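Local coordinates for type IV pilus biogenesis protein PilB (Streptococcus sanguinis, PDB 7B7P) that serves as a minor subunit of type IV pili and takes a direct part in adhesion, carrying a metal-binding von Willebrand factor A-like module, at residues A223-Q228 and L262-I267; A163-F168 and M266-S271; V217-S222 and G254-G259. All coordinates share one frame; numbering follows the deposited sequence.

Interaction 1 (A223-Q228 and L262-I267)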
ATOM      1  N   ALA A 223     -14.829  18.891   7.064  1.00 59.11           N
ATOM      2  CA  ALA A 223     -13.866  18.651   6.002  1.00 60.59           C
ATOM      3  C   ALA A 223     -14.039  19.669   4.877  1.00 62.01           C
ATOM      4  O   ALA A 223     -15.103  20.265   4.701  1.00 62.07           O
ATOM      5  CB  ALA A 223     -14.002  17.215   5.455  1.00 54.43           C
ATOM      6  N   LYS A 224     -12.966  19.846   4.107  1.00 62.51           N
ATOM      7  CA  LYS A 224     -12.930  20.755   2.971  1.00 63.70           C
ATOM      8  C   LYS A 224     -11.980  20.187   1.920  1.00 69.42           C
ATOM      9  O   LYS A 224     -10.949  19.592   2.257  1.00 66.78           O
ATOM     10  CB  LYS A 224     -12.489  22.164   3.402  1.00 70.48           C
ATOM     11  CG  LYS A 224     -12.189  23.106   2.238  1.00 82.41           C
ATOM     12  CD  LYS A 224     -11.075  24.134   2.543  1.00 89.05           C
ATOM     13  CE  LYS A 224     -11.199  25.350   1.593  1.00 90.27           C
ATOM     14  NZ  LYS A 224     -10.158  26.390   1.816  1.00 92.57           N
ATOM     15  N   TYR A 225     -12.334  20.357   0.650  1.00 59.39           N
ATOM     16  CA  TYR A 225     -11.414  20.040  -0.428  1.00 64.88           C
ATOM     17  C   TYR A 225     -10.423  21.193  -0.580  1.00 65.86           C
ATOM     18  O   TYR A 225     -10.821  22.317  -0.880  1.00 68.51           O
ATOM     19  CB  TYR A 225     -12.183  19.799  -1.726  1.00 67.11           C
ATOM     20  CG  TYR A 225     -12.902  18.472  -1.796  1.00 64.90           C
ATOM     21  CD1 TYR A 225     -12.194  17.279  -1.857  1.00 62.83           C
ATOM     22  CD2 TYR A 225     -14.293  18.414  -1.816  1.00 60.75           C
ATOM     23  CE1 TYR A 225     -12.854  16.060  -1.920  1.00 65.45           C
ATOM     24  CE2 TYR A 225     -14.957  17.207  -1.887  1.00 63.00           C
ATOM     25  CZ  TYR A 225     -14.241  16.035  -1.934  1.00 62.78           C
ATOM     26  OH  TYR A 225     -14.915  14.839  -1.983  1.00 61.99           O
ATOM     27  N   ILE A 226      -9.144  20.932  -0.328  1.00 72.43           N
ATOM     28  CA  ILE A 226      -8.127  21.930  -0.644  1.00 69.16           C
ATOM     29  C   ILE A 226      -7.848  21.905  -2.132  1.00 68.82           C
ATOM     30  O   ILE A 226      -7.739  22.946  -2.778  1.00 74.11           O
ATOM     31  CB  ILE A 226      -6.843  21.700   0.171  1.00 66.10           C
ATOM     32  CG1 ILE A 226      -7.163  21.247   1.600  1.00 72.31           C
ATOM     33  CG2 ILE A 226      -5.996  22.971   0.213  1.00 72.01           C
ATOM     34  CD1 ILE A 226      -7.822  22.311   2.446  1.00 77.13           C
ATOM     35  N   GLN A 227      -7.737  20.715  -2.696  1.00 69.62           N
ATOM     36  CA  GLN A 227      -7.777  20.505  -4.134  1.00 70.81           C
ATOM     37  C   GLN A 227      -8.700  19.317  -4.339  1.00 66.61           C
ATOM     38  O   GLN A 227      -8.351  18.191  -3.969  1.00 69.76           O
ATOM     39  CB  GLN A 227      -6.391  20.236  -4.721  1.00 71.14           C
ATOM     40  CG  GLN A 227      -6.428  19.863  -6.199  1.00 73.57           C
ATOM     41  CD  GLN A 227      -5.050  19.621  -6.779  1.00 78.51           C
ATOM     42  OE1 GLN A 227      -4.746  18.524  -7.239  1.00 77.69           O
ATOM     43  NE2 GLN A 227      -4.206  20.648  -6.757  1.00 84.61           N
ATOM     44  N   GLN A 228      -9.882  19.570  -4.909  1.00 64.26           N
ATOM     45  CA  GLN A 228     -10.877  18.519  -5.021  1.00 71.58           C
ATOM     46  C   GLN A 228     -10.542  17.544  -6.140  1.00 70.86           C
ATOM     47  O   GLN A 228     -10.655  16.327  -5.961  1.00 68.75           O
ATOM     48  CB  GLN A 228     -12.265  19.126  -5.227  1.00 68.21           C
ATOM     49  CG  GLN A 228     -13.287  18.126  -5.708  1.00 65.10           C
ATOM     50  CD  GLN A 228     -14.719  18.576  -5.463  1.00 68.33           C
ATOM     51  OE1 GLN A 228     -15.012  19.770  -5.460  1.00 66.97           O
ATOM     52  NE2 GLN A 228     -15.615  17.618  -5.259  1.00 64.43           N
ATOM     53  N   LEU A 262     -12.511  11.655   6.074  1.00 55.44           N
ATOM     54  CA  LEU A 262     -12.471  10.377   5.381  1.00 56.42           C
ATOM     55  C   LEU A 262     -13.599  10.274   4.368  1.00 57.70           C
ATOM     56  O   LEU A 262     -13.433   9.665   3.298  1.00 56.89           O
ATOM     57  CB  LEU A 262     -12.547   9.230   6.399  1.00 54.48           C
ATOM     58  CG  LEU A 262     -12.389   7.826   5.792  1.00 57.97           C
ATOM     59  CD1 LEU A 262     -10.956   7.598   5.265  1.00 59.57           C
ATOM     60  CD2 LEU A 262     -12.767   6.749   6.788  1.00 54.42           C
ATOM     61  N   ARG A 263     -14.756  10.857   4.692  1.00 55.51           N
ATOM     62  CA  ARG A 263     -15.873  10.859   3.755  1.00 59.15           C
ATOM     63  C   ARG A 263     -15.499  11.596   2.480  1.00 55.88           C
ATOM     64  O   ARG A 263     -15.697  11.084   1.371  1.00 58.31           O
ATOM     65  CB  ARG A 263     -17.116  11.484   4.406  1.00 58.19           C
ATOM     66  CG  ARG A 263     -18.318  11.590   3.455  1.00 57.33           C
ATOM     67  CD  ARG A 263     -19.598  11.928   4.224  1.00 58.70           C
ATOM     68  NE  ARG A 263     -19.583  13.268   4.831  1.00 62.45           N
ATOM     69  CZ  ARG A 263     -20.635  14.090   4.805  1.00 65.33           C
ATOM     70  NH1 ARG A 263     -21.755  13.702   4.196  1.00 58.81           N
ATOM     71  NH2 ARG A 263     -20.578  15.286   5.376  1.00 59.84           N
ATOM     72  N   TYR A 264     -14.953  12.809   2.614  1.00 59.50           N
ATOM     73  CA  TYR A 264     -14.543  13.545   1.422  1.00 55.82           C
ATOM     74  C   TYR A 264     -13.491  12.763   0.644  1.00 59.80           C
ATOM     75  O   TYR A 264     -13.593  12.616  -0.579  1.00 59.94           O
ATOM     76  CB  TYR A 264     -14.003  14.909   1.807  1.00 55.30           C
ATOM     77  CG  TYR A 264     -15.063  15.968   2.078  1.00 62.34           C
ATOM     78  CD1 TYR A 264     -16.103  15.729   2.970  1.00 59.97           C
ATOM     79  CD2 TYR A 264     -14.990  17.222   1.473  1.00 59.99           C
ATOM     80  CE1 TYR A 264     -17.044  16.693   3.244  1.00 62.61           C
ATOM     81  CE2 TYR A 264     -15.933  18.199   1.739  1.00 57.08           C
ATOM     82  CZ  TYR A 264     -16.955  17.930   2.627  1.00 63.91           C
ATOM     83  OH  TYR A 264     -17.909  18.880   2.913  1.00 68.00           O
ATOM     84  N   GLY A 265     -12.496  12.217   1.349  1.00 57.26           N
ATOM     85  CA  GLY A 265     -11.474  11.434   0.682  1.00 52.10           C
ATOM     86  C   GLY A 265     -12.039  10.278  -0.105  1.00 55.88           C
ATOM     87  O   GLY A 265     -11.752  10.123  -1.293  1.00 57.02           O
ATOM     88  N   MET A 266     -12.878   9.458   0.537  1.00 56.99           N
ATOM     89  CA  MET A 266     -13.328   8.229  -0.114  1.00 60.92           C
ATOM     90  C   MET A 266     -14.287   8.504  -1.273  1.00 60.30           C
ATOM     91  O   MET A 266     -14.249   7.793  -2.289  1.00 59.00           O
ATOM     92  CB  MET A 266     -13.983   7.287   0.901  1.00 55.29           C
ATOM     93  CG  MET A 266     -13.009   6.748   1.940  1.00 58.62           C
ATOM     94  SD  MET A 266     -13.734   5.444   2.930  1.00 60.77           S
ATOM     95  CE  MET A 266     -12.250   4.580   3.512  1.00 54.06           C
ATOM     96  N   ILE A 267     -15.185   9.486  -1.139  1.00 59.35           N
ATOM     97  CA  ILE A 267     -16.107   9.692  -2.256  1.00 64.47           C
ATOM     98  C   ILE A 267     -15.367  10.263  -3.456  1.00 60.62           C
ATOM     99  O   ILE A 267     -15.629   9.868  -4.596  1.00 63.35           O
ATOM    100  CB  ILE A 267     -17.331  10.553  -1.876  1.00 64.23           C
ATOM    101  CG1 ILE A 267     -18.348  10.511  -3.024  1.00 70.11           C
ATOM    102  CG2 ILE A 267     -16.974  11.981  -1.616  1.00 60.96           C
ATOM    103  CD1 ILE A 267     -19.769  10.894  -2.613  1.00 69.60           C
TER
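Tyr225 reaches from strand 223-228 across Tyr264 to the backbone of helix 262-267. Its CG lies anti to the carbonyl carbon (chi1 -75°), which sends the ring from the strand toward the helix. CG of Tyr225 passes CD2 of Tyr264 at 4.1 Å. Further out, CE2 of Tyr225 comes to 3.4 Å from CD2 of Tyr264, which lies over one ring face, off toward the rim. The two planes are inclined at 43°. Gln228 CG covers the opposite face of Tyr225. At the tip, OH gives a hydrogen bond of 2.9 Å to Tyr264 O, tilted 28° from the carbonyl plane. The same OH touches CG2 of Ile267 at 3.5 Å.

Ala223 fills the other part of the contact. Its CB sits over a face of the Tyr264 ring, 3.7 Å from the centroid, as a CH-pi contact. Val217 of the neighbouring strand 212-219 and Leu325 of a loop also touch Tyr264. Tyr264 thus meets the strand through its ring and through its carbonyl. The contact is otherwise apolar and aromatic. Its one hydrogen bond ties the Tyr225 hydroxyl to the helix backbone and gives Tyr264 O a side-chain donor.

Interaction 2 (A163-F168 and M266-S271)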
ATOM      1  N   ALA A 163      -4.721   6.303  -7.733  1.00 70.98           N
ATOM      2  CA  ALA A 163      -5.211   7.521  -7.115  1.00 70.08           C
ATOM      3  C   ALA A 163      -4.911   7.487  -5.624  1.00 65.12           C
ATOM      4  O   ALA A 163      -5.050   6.447  -4.978  1.00 65.73           O
ATOM      5  CB  ALA A 163      -6.708   7.696  -7.345  1.00 66.26           C
ATOM      6  N   VAL A 164      -4.481   8.625  -5.093  1.00 59.19           N
ATOM      7  CA  VAL A 164      -4.130   8.756  -3.691  1.00 62.00           C
ATOM      8  C   VAL A 164      -4.836   9.987  -3.166  1.00 65.18           C
ATOM      9  O   VAL A 164      -4.628  11.090  -3.677  1.00 66.87           O
ATOM     10  CB  VAL A 164      -2.612   8.878  -3.472  1.00 66.58           C
ATOM     11  CG1 VAL A 164      -2.315   9.021  -1.986  1.00 63.95           C
ATOM     12  CG2 VAL A 164      -1.874   7.676  -4.063  1.00 65.20           C
ATOM     13  N   SER A 165      -5.684   9.810  -2.169  1.00 65.92           N
ATOM     14  CA  SER A 165      -6.316  10.952  -1.526  1.00 66.11           C
ATOM     15  C   SER A 165      -5.609  11.216  -0.210  1.00 63.30           C
ATOM     16  O   SER A 165      -5.577  10.343   0.669  1.00 62.80           O
ATOM     17  CB  SER A 165      -7.814  10.735  -1.301  1.00 59.16           C
ATOM     18  OG  SER A 165      -8.368  11.943  -0.797  1.00 58.18           O
ATOM     19  N   PHE A 166      -5.029  12.408  -0.094  1.00 60.99           N
ATOM     20  CA  PHE A 166      -4.432  12.881   1.140  1.00 60.36           C
ATOM     21  C   PHE A 166      -5.485  13.582   1.967  1.00 61.59           C
ATOM     22  O   PHE A 166      -6.163  14.484   1.467  1.00 59.61           O
ATOM     23  CB  PHE A 166      -3.282  13.847   0.853  1.00 67.24           C
ATOM     24  CG  PHE A 166      -2.044  13.163   0.369  1.00 67.41           C
ATOM     25  CD1 PHE A 166      -1.194  12.524   1.263  1.00 62.39           C
ATOM     26  CD2 PHE A 166      -1.744  13.133  -0.980  1.00 68.64           C
ATOM     27  CE1 PHE A 166      -0.049  11.866   0.811  1.00 70.66           C
ATOM     28  CE2 PHE A 166      -0.603  12.493  -1.437  1.00 73.69           C
ATOM     29  CZ  PHE A 166       0.241  11.854  -0.546  1.00 73.33           C
ATOM     30  N   VAL A 167      -5.581  13.209   3.240  1.00 58.33           N
ATOM     31  CA  VAL A 167      -6.635  13.688   4.123  1.00 59.13           C
ATOM     32  C   VAL A 167      -5.963  14.151   5.404  1.00 62.00           C
ATOM     33  O   VAL A 167      -5.584  13.330   6.249  1.00 62.59           O
ATOM     34  CB  VAL A 167      -7.699  12.618   4.390  1.00 57.28           C
ATOM     35  CG1 VAL A 167      -8.712  13.100   5.421  1.00 56.55           C
ATOM     36  CG2 VAL A 167      -8.380  12.268   3.092  1.00 52.48           C
ATOM     37  N   PHE A 168      -5.825  15.471   5.560  1.00 62.72           N
ATOM     38  CA  PHE A 168      -4.929  16.052   6.548  1.00 60.90           C
ATOM     39  C   PHE A 168      -5.706  16.804   7.619  1.00 56.76           C
ATOM     40  O   PHE A 168      -6.501  17.692   7.311  1.00 60.92           O
ATOM     41  CB  PHE A 168      -3.919  16.992   5.881  1.00 62.48           C
ATOM     42  CG  PHE A 168      -2.843  16.294   5.076  1.00 62.65           C
ATOM     43  CD1 PHE A 168      -2.678  14.922   5.116  1.00 64.78           C
ATOM     44  CD2 PHE A 168      -1.972  17.041   4.291  1.00 70.49           C
ATOM     45  CE1 PHE A 168      -1.682  14.298   4.376  1.00 66.63           C
ATOM     46  CE2 PHE A 168      -0.984  16.436   3.557  1.00 66.73           C
ATOM     47  CZ  PHE A 168      -0.828  15.065   3.598  1.00 67.71           C
ATOM     48  N   MET A 266     -12.878   9.458   0.537  1.00 56.99           N
ATOM     49  CA  MET A 266     -13.328   8.229  -0.114  1.00 60.92           C
ATOM     50  C   MET A 266     -14.287   8.504  -1.273  1.00 60.30           C
ATOM     51  O   MET A 266     -14.249   7.793  -2.289  1.00 59.00           O
ATOM     52  CB  MET A 266     -13.983   7.287   0.901  1.00 55.29           C
ATOM     53  CG  MET A 266     -13.009   6.748   1.940  1.00 58.62           C
ATOM     54  SD  MET A 266     -13.734   5.444   2.930  1.00 60.77           S
ATOM     55  CE  MET A 266     -12.250   4.580   3.512  1.00 54.06           C
ATOM     56  N   ILE A 267     -15.185   9.486  -1.139  1.00 59.35           N
ATOM     57  CA  ILE A 267     -16.107   9.692  -2.256  1.00 64.47           C
ATOM     58  C   ILE A 267     -15.367  10.263  -3.456  1.00 60.62           C
ATOM     59  O   ILE A 267     -15.629   9.868  -4.596  1.00 63.35           O
ATOM     60  CB  ILE A 267     -17.331  10.553  -1.876  1.00 64.23           C
ATOM     61  CG1 ILE A 267     -18.348  10.511  -3.024  1.00 70.11           C
ATOM     62  CG2 ILE A 267     -16.974  11.981  -1.616  1.00 60.96           C
ATOM     63  CD1 ILE A 267     -19.769  10.894  -2.613  1.00 69.60           C
ATOM     64  N   SER A 268     -14.398  11.159  -3.231  1.00 64.07           N
ATOM     65  CA  SER A 268     -13.600  11.635  -4.365  1.00 64.16           C
ATOM     66  C   SER A 268     -12.804  10.497  -5.007  1.00 65.39           C
ATOM     67  O   SER A 268     -12.609  10.489  -6.222  1.00 69.22           O
ATOM     68  CB  SER A 268     -12.676  12.775  -3.937  1.00 63.24           C
ATOM     69  OG  SER A 268     -11.598  12.319  -3.141  1.00 65.06           O
ATOM     70  N   LEU A 269     -12.389   9.502  -4.224  1.00 65.25           N
ATOM     71  CA  LEU A 269     -11.704   8.348  -4.801  1.00 67.32           C
ATOM     72  C   LEU A 269     -12.665   7.473  -5.606  1.00 70.98           C
ATOM     73  O   LEU A 269     -12.275   6.869  -6.620  1.00 63.23           O
ATOM     74  CB  LEU A 269     -11.038   7.527  -3.694  1.00 62.80           C
ATOM     75  CG  LEU A 269      -9.704   8.002  -3.121  1.00 64.88           C
ATOM     76  CD1 LEU A 269      -9.320   7.053  -1.989  1.00 61.17           C
ATOM     77  CD2 LEU A 269      -8.596   8.046  -4.201  1.00 62.76           C
ATOM     78  N   GLN A 270     -13.922   7.376  -5.166  1.00 65.10           N
ATOM     79  CA  GLN A 270     -14.886   6.578  -5.913  1.00 67.41           C
ATOM     80  C   GLN A 270     -15.060   7.090  -7.340  1.00 65.88           C
ATOM     81  O   GLN A 270     -15.322   6.302  -8.254  1.00 67.73           O
ATOM     82  CB  GLN A 270     -16.234   6.553  -5.192  1.00 69.47           C
ATOM     83  CG  GLN A 270     -16.278   5.726  -3.916  1.00 68.68           C
ATOM     84  CD  GLN A 270     -15.850   4.276  -4.102  1.00 69.92           C
ATOM     85  OE1 GLN A 270     -15.376   3.639  -3.154  1.00 73.84           O
ATOM     86  NE2 GLN A 270     -16.052   3.733  -5.297  1.00 72.61           N
ATOM     87  N   SER A 271     -14.883   8.384  -7.555  1.00 62.54           N
ATOM     88  CA  SER A 271     -15.096   8.982  -8.858  1.00 68.86           C
ATOM     89  C   SER A 271     -13.842   8.995  -9.717  1.00 71.44           C
ATOM     90  O   SER A 271     -13.869   9.568 -10.803  1.00 74.89           O
ATOM     91  CB  SER A 271     -15.621  10.405  -8.694  1.00 67.94           C
ATOM     92  OG  SER A 271     -14.536  11.306  -8.564  1.00 81.34           O
TER
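Ser268 OG is held by several groups on the side of helix 266-270 that faces strand 163-168. It hydrogen-bonds to Gly265 O one turn back, and to ND2 of Asn215 on strand 212-219. Tyr264 O adds a weak bond. The hydroxyl sits between the backbone N and the carbonyl carbon (chi1 73°), which turns it back along the helix. Ser165 OG lies 4.0 Å from Ser268 OG, too far for a direct bond. Ser165 OG bonds instead to OD1 of Asn215. One amide side chain therefore joins the two serines, its oxygen meeting one and its nitrogen the other. These buried hydroxyls are satisfied without pairing to each other.

Leu269 makes the apolar half. Its CG is anti to the carbonyl carbon (chi1 -80°), and the forked end comes down over the strand. CD2 meets CB of Ala163 at 3.7 Å. CG lies 3.8 Å from CB of Ser165, and CD1 of Leu269 also touches that CB. The leucine thus covers two strand residues that point to the same side of the sheet, while Val164 between them points away. Ile279 of strand 276-283 and Ile362 of a loop also touch Leu269.

The small side chains of Ala163 and Ser165 are consistent with the axis distance of 8.6 Å. Helix and strand run nearly antiparallel, at 163°. A helix laid against a central strand that has parallel neighbours on both sides is characteristic of the alpha/beta Rossmann-like fold of von Willebrand factor A domains.

Interaction 3 (V217-S222 and G254-G259)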
ATOM      1  N   VAL A 217      -7.469  16.686   0.781  1.00 62.78           N
ATOM      2  CA  VAL A 217      -8.603  16.972   1.651  1.00 61.96           C
ATOM      3  C   VAL A 217      -8.059  17.459   2.986  1.00 63.76           C
ATOM      4  O   VAL A 217      -7.157  16.838   3.564  1.00 64.61           O
ATOM      5  CB  VAL A 217      -9.504  15.734   1.858  1.00 59.88           C
ATOM      6  CG1 VAL A 217     -10.574  15.991   2.954  1.00 57.02           C
ATOM      7  CG2 VAL A 217     -10.152  15.294   0.554  1.00 61.68           C
ATOM      8  N   GLY A 218      -8.607  18.559   3.476  1.00 62.00           N
ATOM      9  CA  GLY A 218      -8.348  19.011   4.824  1.00 57.57           C
ATOM     10  C   GLY A 218      -9.561  18.722   5.690  1.00 61.08           C
ATOM     11  O   GLY A 218     -10.681  18.641   5.204  1.00 55.12           O
ATOM     12  N   PHE A 219      -9.335  18.563   6.984  1.00 57.10           N
ATOM     13  CA  PHE A 219     -10.465  18.397   7.878  1.00 57.03           C
ATOM     14  C   PHE A 219     -10.081  18.951   9.228  1.00 56.98           C
ATOM     15  O   PHE A 219      -8.932  18.838   9.659  1.00 62.29           O
ATOM     16  CB  PHE A 219     -10.919  16.922   8.011  1.00 54.24           C
ATOM     17  CG  PHE A 219      -9.981  16.052   8.828  1.00 56.89           C
ATOM     18  CD1 PHE A 219     -10.145  15.928  10.199  1.00 52.62           C
ATOM     19  CD2 PHE A 219      -8.953  15.337   8.204  1.00 57.87           C
ATOM     20  CE1 PHE A 219      -9.292  15.136  10.953  1.00 57.58           C
ATOM     21  CE2 PHE A 219      -8.096  14.524   8.943  1.00 57.40           C
ATOM     22  CZ  PHE A 219      -8.266  14.422  10.317  1.00 57.76           C
ATOM     23  N   SER A 220     -11.055  19.561   9.879  1.00 61.45           N
ATOM     24  CA  SER A 220     -10.927  19.903  11.276  1.00 60.90           C
ATOM     25  C   SER A 220     -12.300  19.734  11.894  1.00 60.98           C
ATOM     26  O   SER A 220     -12.762  18.602  12.074  1.00 61.52           O
ATOM     27  CB  SER A 220     -10.383  21.323  11.454  1.00 63.90           C
ATOM     28  OG  SER A 220     -11.212  22.267  10.800  1.00 63.83           O
ATOM     29  N   THR A 221     -12.944  20.844  12.256  1.00 60.98           N
ATOM     30  CA  THR A 221     -14.332  20.775  12.692  1.00 58.51           C
ATOM     31  C   THR A 221     -15.187  20.068  11.643  1.00 59.06           C
ATOM     32  O   THR A 221     -16.088  19.288  11.971  1.00 59.82           O
ATOM     33  CB  THR A 221     -14.840  22.183  12.982  1.00 57.52           C
ATOM     34  OG1 THR A 221     -14.106  22.720  14.094  1.00 63.92           O
ATOM     35  CG2 THR A 221     -16.338  22.173  13.333  1.00 58.43           C
ATOM     36  N   SER A 222     -14.876  20.293  10.378  1.00 58.13           N
ATOM     37  CA  SER A 222     -15.493  19.567   9.290  1.00 59.82           C
ATOM     38  C   SER A 222     -14.507  19.608   8.127  1.00 58.49           C
ATOM     39  O   SER A 222     -13.463  20.256   8.201  1.00 57.34           O
ATOM     40  CB  SER A 222     -16.872  20.154   8.960  1.00 56.82           C
ATOM     41  OG  SER A 222     -16.743  21.285   8.134  1.00 61.57           O
ATOM     42  N   GLY A 254     -10.045  24.870  14.429  1.00 64.54           N
ATOM     43  CA  GLY A 254     -11.109  23.893  14.643  1.00 67.04           C
ATOM     44  C   GLY A 254     -10.700  22.685  15.477  1.00 62.05           C
ATOM     45  O   GLY A 254      -9.608  22.606  16.047  1.00 63.33           O
ATOM     46  N   VAL A 255     -11.624  21.720  15.540  1.00 64.08           N
ATOM     47  CA  VAL A 255     -11.428  20.467  16.271  1.00 60.46           C
ATOM     48  C   VAL A 255     -11.113  19.340  15.282  1.00 61.84           C
ATOM     49  O   VAL A 255     -10.662  19.595  14.166  1.00 57.85           O
ATOM     50  CB  VAL A 255     -12.665  20.150  17.134  1.00 65.42           C
ATOM     51  CG1 VAL A 255     -12.693  21.063  18.349  1.00 62.82           C
ATOM     52  CG2 VAL A 255     -13.949  20.301  16.306  1.00 56.80           C
ATOM     53  N   THR A 256     -11.332  18.084  15.671  1.00 64.63           N
ATOM     54  CA  THR A 256     -10.827  16.941  14.911  1.00 57.99           C
ATOM     55  C   THR A 256     -11.982  16.009  14.552  1.00 55.41           C
ATOM     56  O   THR A 256     -12.483  15.274  15.406  1.00 56.46           O
ATOM     57  CB  THR A 256      -9.734  16.216  15.717  1.00 58.83           C
ATOM     58  OG1 THR A 256      -8.731  17.166  16.110  1.00 61.92           O
ATOM     59  CG2 THR A 256      -9.071  15.091  14.896  1.00 52.22           C
ATOM     60  N   ASN A 257     -12.381  16.017  13.279  1.00 59.70           N
ATOM     61  CA  ASN A 257     -13.533  15.268  12.773  1.00 53.33           C
ATOM     62  C   ASN A 257     -13.022  14.362  11.658  1.00 53.54           C
ATOM     63  O   ASN A 257     -13.264  14.616  10.470  1.00 56.68           O
ATOM     64  CB  ASN A 257     -14.629  16.213  12.274  1.00 54.05           C
ATOM     65  CG  ASN A 257     -15.955  15.495  11.933  1.00 59.84           C
ATOM     66  OD1 ASN A 257     -15.987  14.276  11.774  1.00 57.52           O
ATOM     67  ND2 ASN A 257     -17.052  16.265  11.823  1.00 53.37           N
ATOM     68  N   PRO A 258     -12.288  13.306  12.004  1.00 57.02           N
ATOM     69  CA  PRO A 258     -11.691  12.461  10.959  1.00 53.64           C
ATOM     70  C   PRO A 258     -12.719  11.753  10.085  1.00 53.47           C
ATOM     71  O   PRO A 258     -12.475  11.550   8.884  1.00 51.74           O
ATOM     72  CB  PRO A 258     -10.831  11.468  11.764  1.00 51.69           C
ATOM     73  CG  PRO A 258     -11.498  11.384  13.100  1.00 50.00           C
ATOM     74  CD  PRO A 258     -12.080  12.754  13.363  1.00 55.39           C
ATOM     75  N   GLY A 259     -13.868  11.375  10.641  1.00 52.37           N
ATOM     76  CA  GLY A 259     -14.911  10.791   9.809  1.00 52.09           C
ATOM     77  C   GLY A 259     -15.275  11.662   8.617  1.00 55.80           C
ATOM     78  O   GLY A 259     -15.384  11.173   7.484  1.00 57.27           O
TER
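The Phe219 ring is turned with one face to Pro258 and its edge to Thr256. Pro258 CA lies over the face, 4.0 Å from the ring centroid and 28° off its normal, a CH-pi contact. The proline ring crosses the phenyl obliquely, with CB 4.1 Å from CE1 of Phe219. Thr256 CG2 meets CE1 of Phe219 in the ring plane, at 3.9 Å. With OG1 of Thr256 beside the backbone N (chi1 -53°), CG2 is anti to that N and points at the phenyl edge. The nearest side-chain atom of Thr256 is about 3 Å from a bound magnesium ion.

Thr256 lies at the metal ion-dependent adhesion site (MIDAS) of the von Willebrand factor A-like domain, at a place consistent with the threonine of that motif. Asp284 and Ser173, seen to bind magnesium in this protein, lie near it. Thr256 N hydrogen-bonds to Asn288 OD1.

Asn257 stands at the N-cap of the helix that begins at Pro258. OD1 accepts the N-H of Asp260, while ND2 turns to the other segment. ND2 gives Thr221 O a bond of 3.2 Å, with Thr221 O close to the amide plane, 7° out of it. The side chain thus ties helix start to loop with both ends of its amide. Asn257 N makes a weak, bent bond to Ser220 O.

Thr221 meets Val255 through its hydroxyl. Its OG1 accepts the Val255 N-H at 3.0 Å and nearly straight. Val255 CG2 packs 3.3 Å from the same OG1. Gly254 has no side chain, and its CA comes directly against Thr221 OG1, also at 3.3 Å.

All three contacts set helix 258-270, or the loop that leads into it, against one mixed sheet or the loop that follows one of its strands. Interaction 2 is buried and lies on the central strand 162-169. Interactions 1 and 3 are only partly buried. Interaction 1 uses strand 223-228, beyond strand 212-219, and interaction 3 the end of strand 212-219. Interactions 1 and 2 share Met266 and Ile267, and Gly265 packs on Ser165 between them. Interaction 3 lies at the start of the helix, by the magnesium ion. Aromatic faces dominate interaction 1. Interaction 2 joins a leucine on small residues to two serine hydroxyls bridged by Asn215. Interaction 3 has loop hydrogen bonds beside a phenyl-proline contact.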